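Local coordinates for protein putative ABC type-2 transporter (Thermotoga maritima MSB8, PDB 3CNI) that probably serves as the membrane component of an ABC-type transporter, of which this chain is one excised, calcium-binding domain, at residues 14-19 with 37-42; 21-26 with 64-69; 73-78 with 120-125; 104-109 with 124-129. All blocks are in the same frame, centred on the assembly; numbering follows the deposited sequence.

The four contacts run through one alpha/beta domain with a mixed sheet. Contact 1 joins strand 12-17 to strand 36-41 at one border of that sheet. The segments of contact 2 alternate with those of contact 1 along the chain, and they set helix 22-32 against helix 66-72; D19 of contact 1 bonds to S67 and G65 of contact 2. Contacts 3 and 4 come later and lie close together, with centres about 7 Å apart. They share F124 and D125 and meet on neighbouring strands 76-84 and 127-135. Contacts 1 and 3 lie farthest apart, about 21 Å between centres. Contacts 3 and 4 also touch the second subunit, so this end of the domain belongs to the dimer interface.

Contact 1 of 4, residues 14-19 with 37-42; sequences AIVRED and IVYAGS
Strands 14-17 and 39-41 run parallel, A14 and I15 beside Y39 and A40, with axes 4.7 Å apart and 7° between their directions. They are the two strands of a beta-alpha-beta unit whose helix is 22-32, and strand 36-41 is an outermost strand of the sheet within this chain. I15 grips both neighbours of A40: its N donates to Y39 O at 2.8 Å, and its O accepts from G41 N at 3.0 Å. R17 N then reaches G41 O at 2.6 Å.

A14, V16 and Y39 share one face of the sheet, where A47 of helix 44-54 lies against V16 and Y39. The Y39 CG is anti to its backbone N (chi1 159°), which lays the ring along the strand. V16 CG2 meets the ring at its edge, 3.9 Å from CE2. G41 N lies 3.7 Å above a ring face, shifted toward the rim. The hydroxyl goes on to D43 N. A side chain at G41 would run into Y39 OH, which is consistent with a glycine at this place. On the opposite face I15 CD1 comes near I37 CG1, at the border of the contact.

The R17 side chain leads away from strand 36-41. Its NE forms a salt bridge with E28 of the intervening helix. Its NH2 donates to D19 O at 2.8 Å, and that oxygen lies in the guanidinium plane.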
loop_
_atom_site.group_PDB
_atom_site.type_symbol
_atom_site.label_atom_id
_atom_site.label_comp_id
_atom_site.label_asym_id
_atom_site.label_seq_id
_atom_site.Cartn_x
_atom_site.Cartn_y
_atom_site.Cartn_z
ATOM N N ALA A 14 1.059 15.733 -9.463
ATOM C CA ALA A 14 0.302 16.053 -10.676
ATOM C C ALA A 14 -0.602 14.892 -11.005
ATOM O O ALA A 14 -0.159 13.746 -11.032
ATOM C CB ALA A 14 1.204 16.309 -11.849
ATOM N N ILE A 15 -1.873 15.200 -11.265
ATOM C CA ILE A 15 -2.827 14.220 -11.792
ATOM C C ILE A 15 -3.102 14.525 -13.248
ATOM O O ILE A 15 -3.468 15.607 -13.614
ATOM C CB ILE A 15 -4.121 14.203 -11.001
ATOM C CG1 ILE A 15 -3.839 14.037 -9.505
ATOM C CG2 ILE A 15 -5.106 13.077 -11.522
ATOM C CD1 ILE A 15 -5.004 14.611 -8.610
ATOM N N VAL A 16 -2.871 13.536 -14.086
ATOM C CA VAL A 16 -3.093 13.629 -15.542
ATOM C C VAL A 16 -4.246 12.653 -15.880
ATOM O O VAL A 16 -4.114 11.444 -15.741
ATOM C CB VAL A 16 -1.827 13.184 -16.297
ATOM C CG1 VAL A 16 -2.147 12.868 -17.735
ATOM C CG2 VAL A 16 -0.760 14.200 -16.178
ATOM N N ARG A 17 -5.411 13.174 -16.217
ATOM C CA ARG A 17 -6.569 12.296 -16.465
ATOM C C ARG A 17 -6.843 12.356 -17.907
ATOM O O ARG A 17 -7.142 13.403 -18.409
ATOM C CB ARG A 17 -7.820 12.675 -15.675
ATOM C CG ARG A 17 -9.027 11.712 -16.018
ATOM C CD ARG A 17 -10.212 11.820 -15.068
ATOM N NE ARG A 17 -10.631 13.196 -14.878
ATOM C CZ ARG A 17 -11.282 13.899 -15.760
ATOM N NH1 ARG A 17 -11.607 15.139 -15.468
ATOM N NH2 ARG A 17 -11.637 13.370 -16.917
ATOM N N GLU A 18 -6.728 11.212 -18.558
ATOM C CA GLU A 18 -6.976 11.117 -19.982
ATOM C C GLU A 18 -8.335 10.530 -20.308
ATOM O O GLU A 18 -8.893 10.751 -21.368
ATOM C CB GLU A 18 -5.885 10.277 -20.633
ATOM C CG GLU A 18 -4.517 10.977 -20.647
ATOM C CD GLU A 18 -3.376 10.079 -21.153
ATOM O OE1 GLU A 18 -3.415 8.816 -20.924
ATOM O OE2 GLU A 18 -2.436 10.656 -21.789
ATOM N N ASP A 19 -8.850 9.792 -19.348
ATOM C CA ASP A 19 -10.190 9.172 -19.393
ATOM C C ASP A 19 -11.289 10.186 -19.036
ATOM O O ASP A 19 -11.208 10.892 -18.036
ATOM C CB ASP A 19 -10.206 7.993 -18.388
ATOM C CG ASP A 19 -11.322 6.996 -18.646
ATOM O OD1 ASP A 19 -11.148 6.085 -19.454
ATOM O OD2 ASP A 19 -12.378 7.116 -18.027
ATOM N N ILE A 37 -2.391 19.338 -5.194
ATOM C CA ILE A 37 -2.428 19.351 -6.651
ATOM C C ILE A 37 -1.455 20.380 -7.217
ATOM O O ILE A 37 -1.578 21.576 -6.952
ATOM C CB ILE A 37 -3.843 19.651 -7.178
ATOM C CG1 ILE A 37 -4.843 18.630 -6.632
ATOM C CG2 ILE A 37 -3.855 19.656 -8.699
ATOM C CD1 ILE A 37 -6.264 18.855 -7.103
ATOM N N VAL A 38 -0.608 19.931 -8.109
ATOM C CA VAL A 38 0.344 20.780 -8.741
ATOM C C VAL A 38 0.006 20.980 -10.209
ATOM O O VAL A 38 0.245 22.020 -10.759
ATOM C CB VAL A 38 1.730 20.171 -8.583
ATOM C CG1 VAL A 38 2.572 20.447 -9.738
ATOM C CG2 VAL A 38 2.369 20.635 -7.344
ATOM N N TYR A 39 -0.653 19.995 -10.761
ATOM C CA TYR A 39 -1.312 20.143 -12.005
ATOM C C TYR A 39 -2.362 19.099 -12.113
ATOM O O TYR A 39 -2.190 17.992 -11.689
ATOM C CB TYR A 39 -0.328 19.948 -13.098
ATOM C CG TYR A 39 -0.910 19.595 -14.411
ATOM C CD1 TYR A 39 -1.321 20.563 -15.273
ATOM C CD2 TYR A 39 -0.992 18.299 -14.815
ATOM C CE1 TYR A 39 -1.817 20.252 -16.479
ATOM C CE2 TYR A 39 -1.482 17.979 -16.026
ATOM C CZ TYR A 39 -1.896 18.960 -16.857
ATOM O OH TYR A 39 -2.382 18.655 -18.093
ATOM N N ALA A 40 -3.472 19.476 -12.694
ATOM C CA ALA A 40 -4.604 18.610 -12.798
ATOM C C ALA A 40 -5.132 18.804 -14.177
ATOM O O ALA A 40 -5.587 19.860 -14.494
ATOM C CB ALA A 40 -5.610 19.014 -11.818
ATOM N N GLY A 41 -5.072 17.787 -15.005
ATOM C CA GLY A 41 -5.551 17.921 -16.368
ATOM C C GLY A 41 -5.180 16.734 -17.234
ATOM O O GLY A 41 -4.916 15.643 -16.728
ATOM N N SER A 42 -5.160 16.947 -18.546
ATOM C CA SER A 42 -5.031 15.834 -19.513
ATOM C C SER A 42 -3.723 15.765 -20.301
ATOM O O SER A 42 -3.527 14.882 -21.155
ATOM C CB SER A 42 -6.201 15.886 -20.516
ATOM O OG SER A 42 -6.289 17.107 -21.248
#

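Contact 2 of 4, residues 21-26 with 64-69; sequences GTIAEL and KGFSQS. With CA (calcium ion), chain C.
S67 turns its OG anti to its own carbonyl carbon (chi1 -75°), and I23 holds CG2 between its backbone N and carbonyl carbon; the two groups meet between the first turns of helices 22-32 and 66-72. The S67 OG accepts from A24 N at 3.1 Å, with an N-H...O angle of 158°. A24 sits in the first helical turn, and the serine oxygen serves its N-H. The same OG is bonded to D19 OD2, so it is gripped from two sides. I23 CG2 presses against S67 CA at 3.4 Å, tighter than usual for two carbons. G21 CA comes within 3.3 Å of the S67 OG, and a side chain there would collide with it. An alanine at S67 is likely to leave A24 N and D19 OD2 each without this shared partner.

The F66 ring packs against A24: its CD2 approaches A24 CA at 3.8 Å. G65 O is held by both S69 N and S69 OG, which arrive from opposite faces of the carbonyl plane.

E25 points away from helix 66-72. Its extended chain puts OE2 2.6 Å from a calcium ion, which also binds a water. G21 and G65 are the N-caps of the two helices, and D19 bonds to the backbone N of both. The arrangement is that of neighbouring helix starts following parallel strands 12-17 and 58-62 in an alpha/beta fold.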
loop_
_atom_site.group_PDB
_atom_site.type_symbol
_atom_site.label_atom_id
_atom_site.label_comp_id
_atom_site.label_asym_id
_atom_site.label_seq_id
_atom_site.Cartn_x
_atom_site.Cartn_y
_atom_site.Cartn_z
ATOM N N GLY A 21 -14.492 9.416 -18.461
ATOM C CA GLY A 21 -15.587 8.773 -17.750
ATOM C C GLY A 21 -15.715 9.188 -16.304
ATOM O O GLY A 21 -14.758 9.642 -15.683
ATOM N N THR A 22 -16.926 8.974 -15.791
ATOM C CA THR A 22 -17.363 9.370 -14.437
ATOM C C THR A 22 -16.544 8.750 -13.347
ATOM O O THR A 22 -16.090 9.429 -12.424
ATOM C CB THR A 22 -18.906 9.106 -14.222
ATOM O OG1 THR A 22 -19.628 9.965 -15.100
ATOM C CG2 THR A 22 -19.402 9.388 -12.781
ATOM N N ILE A 23 -16.293 7.457 -13.433
ATOM C CA ILE A 23 -15.508 6.823 -12.359
ATOM C C ILE A 23 -14.028 7.324 -12.389
ATOM O O ILE A 23 -13.409 7.517 -11.337
ATOM C CB ILE A 23 -15.632 5.284 -12.370
ATOM C CG1 ILE A 23 -15.116 4.744 -11.018
ATOM C CG2 ILE A 23 -14.836 4.663 -13.504
ATOM C CD1 ILE A 23 -16.096 5.053 -9.922
ATOM N N ALA A 24 -13.470 7.523 -13.589
ATOM C CA ALA A 24 -12.183 8.260 -13.726
ATOM C C ALA A 24 -12.226 9.606 -13.040
ATOM O O ALA A 24 -11.323 9.978 -12.329
ATOM C CB ALA A 24 -11.834 8.511 -15.209
ATOM N N GLU A 25 -13.232 10.408 -13.365
ATOM C CA GLU A 25 -13.375 11.730 -12.678
ATOM C C GLU A 25 -13.339 11.613 -11.162
ATOM O O GLU A 25 -12.778 12.458 -10.443
ATOM C CB GLU A 25 -14.600 12.470 -13.088
ATOM C CG GLU A 25 -14.589 12.808 -14.534
ATOM C CD GLU A 25 -15.828 13.557 -14.941
ATOM O OE1 GLU A 25 -16.680 13.797 -14.060
ATOM O OE2 GLU A 25 -15.974 13.910 -16.142
ATOM N N LEU A 26 -13.890 10.502 -10.705
ATOM C CA LEU A 26 -14.054 10.244 -9.298
ATOM C C LEU A 26 -12.741 9.846 -8.640
ATOM O O LEU A 26 -12.459 10.213 -7.524
ATOM C CB LEU A 26 -15.083 9.145 -9.118
ATOM C CG LEU A 26 -15.736 9.054 -7.766
ATOM C CD1 LEU A 26 -14.625 8.724 -6.777
ATOM C CD2 LEU A 26 -16.559 10.335 -7.483
ATOM N N LYS A 64 -6.914 6.736 -20.467
ATOM C CA LYS A 64 -8.046 6.375 -21.298
ATOM C C LYS A 64 -8.268 4.841 -21.215
ATOM O O LYS A 64 -7.355 4.057 -21.350
ATOM C CB LYS A 64 -7.785 6.899 -22.723
ATOM C CG LYS A 64 -8.823 6.554 -23.774
ATOM C CD LYS A 64 -8.392 6.971 -25.223
ATOM N N GLY A 65 -9.504 4.434 -20.948
ATOM C CA GLY A 65 -9.850 3.014 -20.760
ATOM C C GLY A 65 -10.075 2.611 -19.300
ATOM O O GLY A 65 -10.489 1.483 -19.008
ATOM N N PHE A 66 -9.827 3.541 -18.384
ATOM C CA PHE A 66 -9.913 3.254 -16.946
ATOM C C PHE A 66 -11.343 2.906 -16.501
ATOM O O PHE A 66 -11.578 1.926 -15.766
ATOM C CB PHE A 66 -9.438 4.492 -16.205
ATOM C CG PHE A 66 -9.478 4.411 -14.707
ATOM C CD1 PHE A 66 -8.343 4.050 -13.993
ATOM C CD2 PHE A 66 -10.588 4.835 -14.005
ATOM C CE1 PHE A 66 -8.321 4.091 -12.615
ATOM C CE2 PHE A 66 -10.600 4.829 -12.654
ATOM C CZ PHE A 66 -9.475 4.459 -11.941
ATOM N N SER A 67 -12.254 3.787 -16.905
ATOM C CA SER A 67 -13.681 3.722 -16.555
ATOM C C SER A 67 -14.362 2.442 -17.143
ATOM O O SER A 67 -15.127 1.727 -16.495
ATOM C CB SER A 67 -14.435 4.973 -17.088
ATOM O OG SER A 67 -14.160 6.124 -16.300
ATOM N N GLN A 68 -14.059 2.204 -18.400
ATOM C CA GLN A 68 -14.522 1.045 -19.120
ATOM C C GLN A 68 -14.016 -0.288 -18.551
ATOM O O GLN A 68 -14.726 -1.289 -18.514
ATOM C CB GLN A 68 -14.062 1.160 -20.567
ATOM C CG GLN A 68 -14.669 0.144 -21.489
ATOM C CD GLN A 68 -14.193 0.376 -22.923
ATOM O OE1 GLN A 68 -13.173 1.044 -23.140
ATOM N NE2 GLN A 68 -14.913 -0.159 -23.890
ATOM N N SER A 69 -12.767 -0.310 -18.133
ATOM C CA SER A 69 -12.251 -1.500 -17.509
ATOM C C SER A 69 -13.139 -1.825 -16.339
ATOM O O SER A 69 -13.691 -2.893 -16.274
ATOM C CB SER A 69 -10.846 -1.273 -17.029
ATOM O OG SER A 69 -10.048 -1.077 -18.152
HETATM CA CA CA C . -18.467 14.496 -16.535
HETATM O O HOH W 1 -18.072 12.172 -17.238
#

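Contact 3 of 4, residues 73-78 with 120-125; sequences GEKARL and AQLLFD
K75 and L122 cross obliquely, and K75 also leans at a slant over D125. The contact lies where helix 66-72 ends in a Schellman motif and the chain enters strand 76-84. G73 is the C-prime residue of that motif, with positive phi. L122 extends from the loop before strand 127-135 and forks against this turn. Its CD1 touches G73 CA at 3.6 Å, and its CD2 rests 3.4 Å from K75 N. CG lies beside the backbone N of L122 (chi1 -65°), which sends both methyls toward the turn. L70 of helix 66-72 also touches L122.

K75 runs past this leucine toward D125. Its CG passes 3.4 Å from D125 O. The chain then bends at chi3 (93°) and brings the ammonium group over the carboxylate. K75 NZ forms a salt bridge with D125 OD2 at 2.5 Å. It approaches from above the carboxylate plane, 44° out of it. D125 OD2 has a second partner, ND2 of N150 of the second subunit, so the ion pair is tied into the dimer interface. The lysine charge would probably stabilise the ionised carboxylate. With a leucine in place of K75, D125 would probably lose its direct salt-bridge partner and depend more on N150 of the second subunit and a water to fix its rotation.

That water adds to the bridge: it bonds weakly to K75 NZ and donates to D125 OD1 at 2.7 Å.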
loop_
_atom_site.group_PDB
_atom_site.type_symbol
_atom_site.label_atom_id
_atom_site.label_comp_id
_atom_site.label_asym_id
_atom_site.label_seq_id
_atom_site.Cartn_x
_atom_site.Cartn_y
_atom_site.Cartn_z
ATOM N N GLY A 73 -15.566 -5.163 -15.342
ATOM C CA GLY A 73 -15.160 -6.126 -14.313
ATOM C C GLY A 73 -13.696 -6.483 -14.485
ATOM O O GLY A 73 -13.230 -7.574 -14.140
ATOM N N GLU A 74 -12.963 -5.501 -14.983
ATOM C CA GLU A 74 -11.561 -5.627 -15.227
ATOM C C GLU A 74 -10.770 -4.554 -14.420
ATOM O O GLU A 74 -11.196 -3.409 -14.264
ATOM C CB GLU A 74 -11.309 -5.577 -16.753
ATOM C CG GLU A 74 -11.394 -6.950 -17.481
ATOM C CD GLU A 74 -11.681 -6.825 -19.021
ATOM O OE1 GLU A 74 -11.501 -5.707 -19.604
ATOM O OE2 GLU A 74 -12.107 -7.838 -19.656
ATOM N N LYS A 75 -9.635 -4.969 -13.880
ATOM C CA LYS A 75 -8.745 -4.049 -13.192
ATOM C C LYS A 75 -8.449 -2.867 -14.113
ATOM O O LYS A 75 -8.205 -3.068 -15.289
ATOM C CB LYS A 75 -7.416 -4.708 -12.743
ATOM C CG LYS A 75 -7.547 -5.719 -11.580
ATOM C CD LYS A 75 -6.336 -6.646 -11.436
ATOM C CE LYS A 75 -5.356 -6.084 -10.473
ATOM N NZ LYS A 75 -4.501 -7.099 -9.735
ATOM N N ALA A 76 -8.513 -1.649 -13.551
ATOM C CA ALA A 76 -8.184 -0.461 -14.304
ATOM C C ALA A 76 -6.711 -0.193 -14.071
ATOM O O ALA A 76 -6.172 -0.459 -12.985
ATOM C CB ALA A 76 -9.024 0.704 -13.869
ATOM N N ARG A 77 -6.088 0.348 -15.097
ATOM C CA ARG A 77 -4.675 0.691 -15.088
ATOM C C ARG A 77 -4.485 2.064 -14.492
ATOM O O ARG A 77 -5.176 3.015 -14.810
ATOM C CB ARG A 77 -4.108 0.651 -16.536
ATOM C CG ARG A 77 -2.563 0.739 -16.656
ATOM C CD ARG A 77 -2.145 0.760 -18.149
ATOM N NE ARG A 77 -0.754 0.314 -18.418
ATOM N N LEU A 78 -3.576 2.140 -13.549
ATOM C CA LEU A 78 -3.182 3.421 -12.982
ATOM C C LEU A 78 -1.640 3.510 -13.024
ATOM O O LEU A 78 -0.956 2.614 -12.530
ATOM C CB LEU A 78 -3.737 3.580 -11.562
ATOM C CG LEU A 78 -3.602 4.950 -10.901
ATOM C CD1 LEU A 78 -4.785 5.805 -11.173
ATOM C CD2 LEU A 78 -3.410 4.863 -9.381
ATOM N N ALA A 120 -17.069 -7.754 -8.690
ATOM C CA ALA A 120 -17.016 -8.103 -7.270
ATOM C C ALA A 120 -15.630 -8.416 -6.786
ATOM O O ALA A 120 -15.289 -8.188 -5.612
ATOM C CB ALA A 120 -17.939 -9.264 -6.984
ATOM N N GLN A 121 -14.812 -8.936 -7.709
ATOM C CA GLN A 121 -13.337 -9.163 -7.495
ATOM C C GLN A 121 -12.656 -7.843 -7.224
ATOM O O GLN A 121 -11.747 -7.677 -6.339
ATOM C CB GLN A 121 -12.693 -9.744 -8.781
ATOM C CG GLN A 121 -13.726 -10.204 -9.872
ATOM N N LEU A 122 -13.111 -6.919 -8.076
ATOM C CA LEU A 122 -12.461 -5.615 -8.125
ATOM C C LEU A 122 -12.517 -4.918 -6.771
ATOM O O LEU A 122 -11.791 -4.055 -6.498
ATOM C CB LEU A 122 -13.109 -4.734 -9.198
ATOM C CG LEU A 122 -12.963 -5.210 -10.644
ATOM C CD1 LEU A 122 -13.762 -4.322 -11.584
ATOM C CD2 LEU A 122 -11.498 -5.251 -11.053
ATOM N N LEU A 123 -13.415 -5.408 -5.943
ATOM C CA LEU A 123 -13.600 -4.846 -4.641
ATOM C C LEU A 123 -12.293 -4.824 -3.917
ATOM O O LEU A 123 -11.900 -3.807 -3.403
ATOM C CB LEU A 123 -14.611 -5.652 -3.853
ATOM C CG LEU A 123 -16.040 -5.153 -3.879
ATOM C CD1 LEU A 123 -16.887 -5.931 -2.895
ATOM C CD2 LEU A 123 -16.060 -3.702 -3.566
ATOM N N PHE A 124 -11.630 -5.962 -3.883
ATOM C CA PHE A 124 -10.392 -6.110 -3.172
ATOM C C PHE A 124 -9.193 -5.667 -3.971
ATOM O O PHE A 124 -8.233 -5.217 -3.420
ATOM C CB PHE A 124 -10.207 -7.540 -2.736
ATOM C CG PHE A 124 -11.194 -7.991 -1.743
ATOM C CD1 PHE A 124 -12.432 -8.421 -2.127
ATOM C CD2 PHE A 124 -10.892 -8.005 -0.423
ATOM C CE1 PHE A 124 -13.348 -8.837 -1.198
ATOM C CE2 PHE A 124 -11.807 -8.420 0.498
ATOM C CZ PHE A 124 -13.034 -8.840 0.105
ATOM N N ASP A 125 -9.305 -5.713 -5.273
ATOM C CA ASP A 125 -8.186 -5.461 -6.106
ATOM C C ASP A 125 -8.602 -4.844 -7.401
ATOM O O ASP A 125 -8.640 -5.476 -8.408
ATOM C CB ASP A 125 -7.441 -6.742 -6.345
ATOM C CG ASP A 125 -6.056 -6.521 -6.846
ATOM O OD1 ASP A 125 -5.504 -5.432 -6.653
ATOM O OD2 ASP A 125 -5.516 -7.453 -7.432
HETATM O O HOH W 2 -2.834 -5.970 -6.890
#

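Contact 4 of 4, residues 104-109 with 124-129; sequences SLKVQL and FDPLEI
K106 ties its NZ into a salt bridge with E103, in the same helix 89-107, while its aliphatic stem lies against P126 and L127. This is helix-on-sheet packing: the end of helix 89-107 sits over the start of strand 127-135. The amine is paired within the helix while the carbons of the stem do the packing. D125 OD1 is 4.9 Å from K106 NZ, too far for contact, though its opposite charge may add some attraction.

The chain of K106 is extended beyond CG and crosses the proline ring at about a right angle. P126 CG lies 4.0 Å from K106 CB and equally near K106 CG. The ring also touches L113 of the preceding loop.

L127 stands at the middle of the contact, between L105, K106 and L109. CG stands beside the backbone N of L127 (chi1 -60°), and the two methyls spread toward different residues of segment 104-109. L127 CD1 meets K106 CG at 3.8 Å. The same methyl comes 4.1 Å from L105 CD2. L105 and L127 run roughly perpendicular, as do L109 and L127, so their methyls meet crosswise. L105 also packs on A30 and L31 of helix 22-32, so this leucine lies between that helix and L127. V107 points away from the strand and packs on G96 of the second subunit.

The other methyl of L127 turns to L109: CD2 meets L109 CD1 at 4.0 Å, and F66 CE1 touches it too.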
loop_
_atom_site.group_PDB
_atom_site.type_symbol
_atom_site.label_atom_id
_atom_site.label_comp_id
_atom_site.label_asym_id
_atom_site.label_seq_id
_atom_site.Cartn_x
_atom_site.Cartn_y
_atom_site.Cartn_z
ATOM N N SER A 104 -5.695 3.931 -0.360
ATOM C CA SER A 104 -6.917 4.595 0.163
ATOM C C SER A 104 -7.932 4.880 -0.955
ATOM O O SER A 104 -9.140 4.867 -0.776
ATOM C CB SER A 104 -6.481 5.864 0.931
ATOM O OG SER A 104 -7.603 6.665 1.117
ATOM N N LEU A 105 -7.426 5.089 -2.147
ATOM C CA LEU A 105 -8.253 5.344 -3.319
ATOM C C LEU A 105 -9.097 4.114 -3.678
ATOM O O LEU A 105 -10.233 4.184 -4.153
ATOM C CB LEU A 105 -7.365 5.736 -4.506
ATOM C CG LEU A 105 -8.083 5.800 -5.859
ATOM C CD1 LEU A 105 -9.280 6.895 -5.904
ATOM C CD2 LEU A 105 -7.060 5.938 -6.984
ATOM N N LYS A 106 -8.523 2.956 -3.395
ATOM C CA LYS A 106 -9.163 1.727 -3.750
ATOM C C LYS A 106 -10.424 1.606 -2.930
ATOM O O LYS A 106 -11.469 1.153 -3.431
ATOM C CB LYS A 106 -8.275 0.561 -3.404
ATOM C CG LYS A 106 -6.964 0.472 -4.224
ATOM C CD LYS A 106 -6.207 -0.745 -3.752
ATOM C CE LYS A 106 -4.864 -0.844 -4.461
ATOM N NZ LYS A 106 -4.035 -1.806 -3.705
ATOM N N VAL A 107 -10.260 1.935 -1.643
ATOM C CA VAL A 107 -11.360 2.017 -0.696
ATOM C C VAL A 107 -12.439 3.074 -1.151
ATOM O O VAL A 107 -13.656 2.857 -1.080
ATOM C CB VAL A 107 -10.834 2.333 0.782
ATOM C CG1 VAL A 107 -12.043 2.568 1.748
ATOM C CG2 VAL A 107 -9.946 1.223 1.306
ATOM N N GLN A 108 -11.975 4.210 -1.644
ATOM C CA GLN A 108 -12.872 5.273 -2.047
ATOM C C GLN A 108 -13.524 4.991 -3.398
ATOM O O GLN A 108 -14.318 5.802 -3.878
ATOM C CB GLN A 108 -12.194 6.639 -2.090
ATOM C CG GLN A 108 -11.659 7.147 -0.761
ATOM C CD GLN A 108 -10.789 8.409 -0.906
ATOM O OE1 GLN A 108 -11.298 9.491 -1.153
ATOM N NE2 GLN A 108 -9.463 8.258 -0.763
ATOM N N LEU A 109 -13.278 3.819 -3.973
ATOM C CA LEU A 109 -13.919 3.464 -5.260
ATOM C C LEU A 109 -15.000 2.433 -5.065
ATOM O O LEU A 109 -15.798 2.155 -5.967
ATOM C CB LEU A 109 -12.890 2.909 -6.267
ATOM C CG LEU A 109 -11.821 3.825 -6.906
ATOM C CD1 LEU A 109 -10.797 3.022 -7.791
ATOM C CD2 LEU A 109 -12.415 4.964 -7.694
ATOM N N PHE A 124 -11.630 -5.962 -3.883
ATOM C CA PHE A 124 -10.392 -6.110 -3.172
ATOM C C PHE A 124 -9.193 -5.667 -3.971
ATOM O O PHE A 124 -8.233 -5.217 -3.420
ATOM C CB PHE A 124 -10.207 -7.540 -2.736
ATOM C CG PHE A 124 -11.194 -7.991 -1.743
ATOM C CD1 PHE A 124 -12.432 -8.421 -2.127
ATOM C CD2 PHE A 124 -10.892 -8.005 -0.423
ATOM C CE1 PHE A 124 -13.348 -8.837 -1.198
ATOM C CE2 PHE A 124 -11.807 -8.420 0.498
ATOM C CZ PHE A 124 -13.034 -8.840 0.105
ATOM N N ASP A 125 -9.305 -5.713 -5.273
ATOM C CA ASP A 125 -8.186 -5.461 -6.106
ATOM C C ASP A 125 -8.602 -4.844 -7.401
ATOM O O ASP A 125 -8.640 -5.476 -8.408
ATOM C CB ASP A 125 -7.441 -6.742 -6.345
ATOM C CG ASP A 125 -6.056 -6.521 -6.846
ATOM O OD1 ASP A 125 -5.504 -5.432 -6.653
ATOM O OD2 ASP A 125 -5.516 -7.453 -7.432
ATOM N N PRO A 126 -8.873 -3.566 -7.352
ATOM C CA PRO A 126 -9.529 -2.883 -8.437
ATOM C C PRO A 126 -8.534 -2.328 -9.404
ATOM O O PRO A 126 -8.905 -2.056 -10.515
ATOM C CB PRO A 126 -10.225 -1.755 -7.720
ATOM C CG PRO A 126 -9.469 -1.588 -6.537
ATOM C CD PRO A 126 -9.167 -2.907 -6.089
ATOM N N LEU A 127 -7.288 -2.153 -8.979
ATOM C CA LEU A 127 -6.347 -1.362 -9.763
ATOM C C LEU A 127 -5.145 -2.196 -10.190
ATOM O O LEU A 127 -4.632 -3.006 -9.417
ATOM C CB LEU A 127 -5.884 -0.139 -8.970
ATOM C CG LEU A 127 -6.975 0.846 -8.542
ATOM C CD1 LEU A 127 -6.388 1.966 -7.699
ATOM C CD2 LEU A 127 -7.700 1.405 -9.757
ATOM N N GLU A 128 -4.699 -1.994 -11.426
ATOM C CA GLU A 128 -3.400 -2.463 -11.851
ATOM C C GLU A 128 -2.382 -1.307 -11.957
ATOM O O GLU A 128 -2.318 -0.597 -12.969
ATOM C CB GLU A 128 -3.588 -3.119 -13.188
ATOM C CG GLU A 128 -2.394 -3.735 -13.747
ATOM C CD GLU A 128 -2.757 -4.407 -15.062
ATOM O OE1 GLU A 128 -3.753 -5.217 -15.045
ATOM O OE2 GLU A 128 -2.099 -4.084 -16.093
ATOM N N ILE A 129 -1.598 -1.167 -10.882
ATOM C CA ILE A 129 -0.587 -0.095 -10.699
ATOM C C ILE A 129 0.714 -0.341 -11.463
ATOM O O ILE A 129 1.482 -1.237 -11.145
ATOM C CB ILE A 129 -0.198 0.125 -9.224
ATOM C CG1 ILE A 129 -1.421 0.320 -8.297
ATOM C CG2 ILE A 129 0.769 1.317 -9.103
ATOM C CD1 ILE A 129 -2.469 1.235 -8.827
#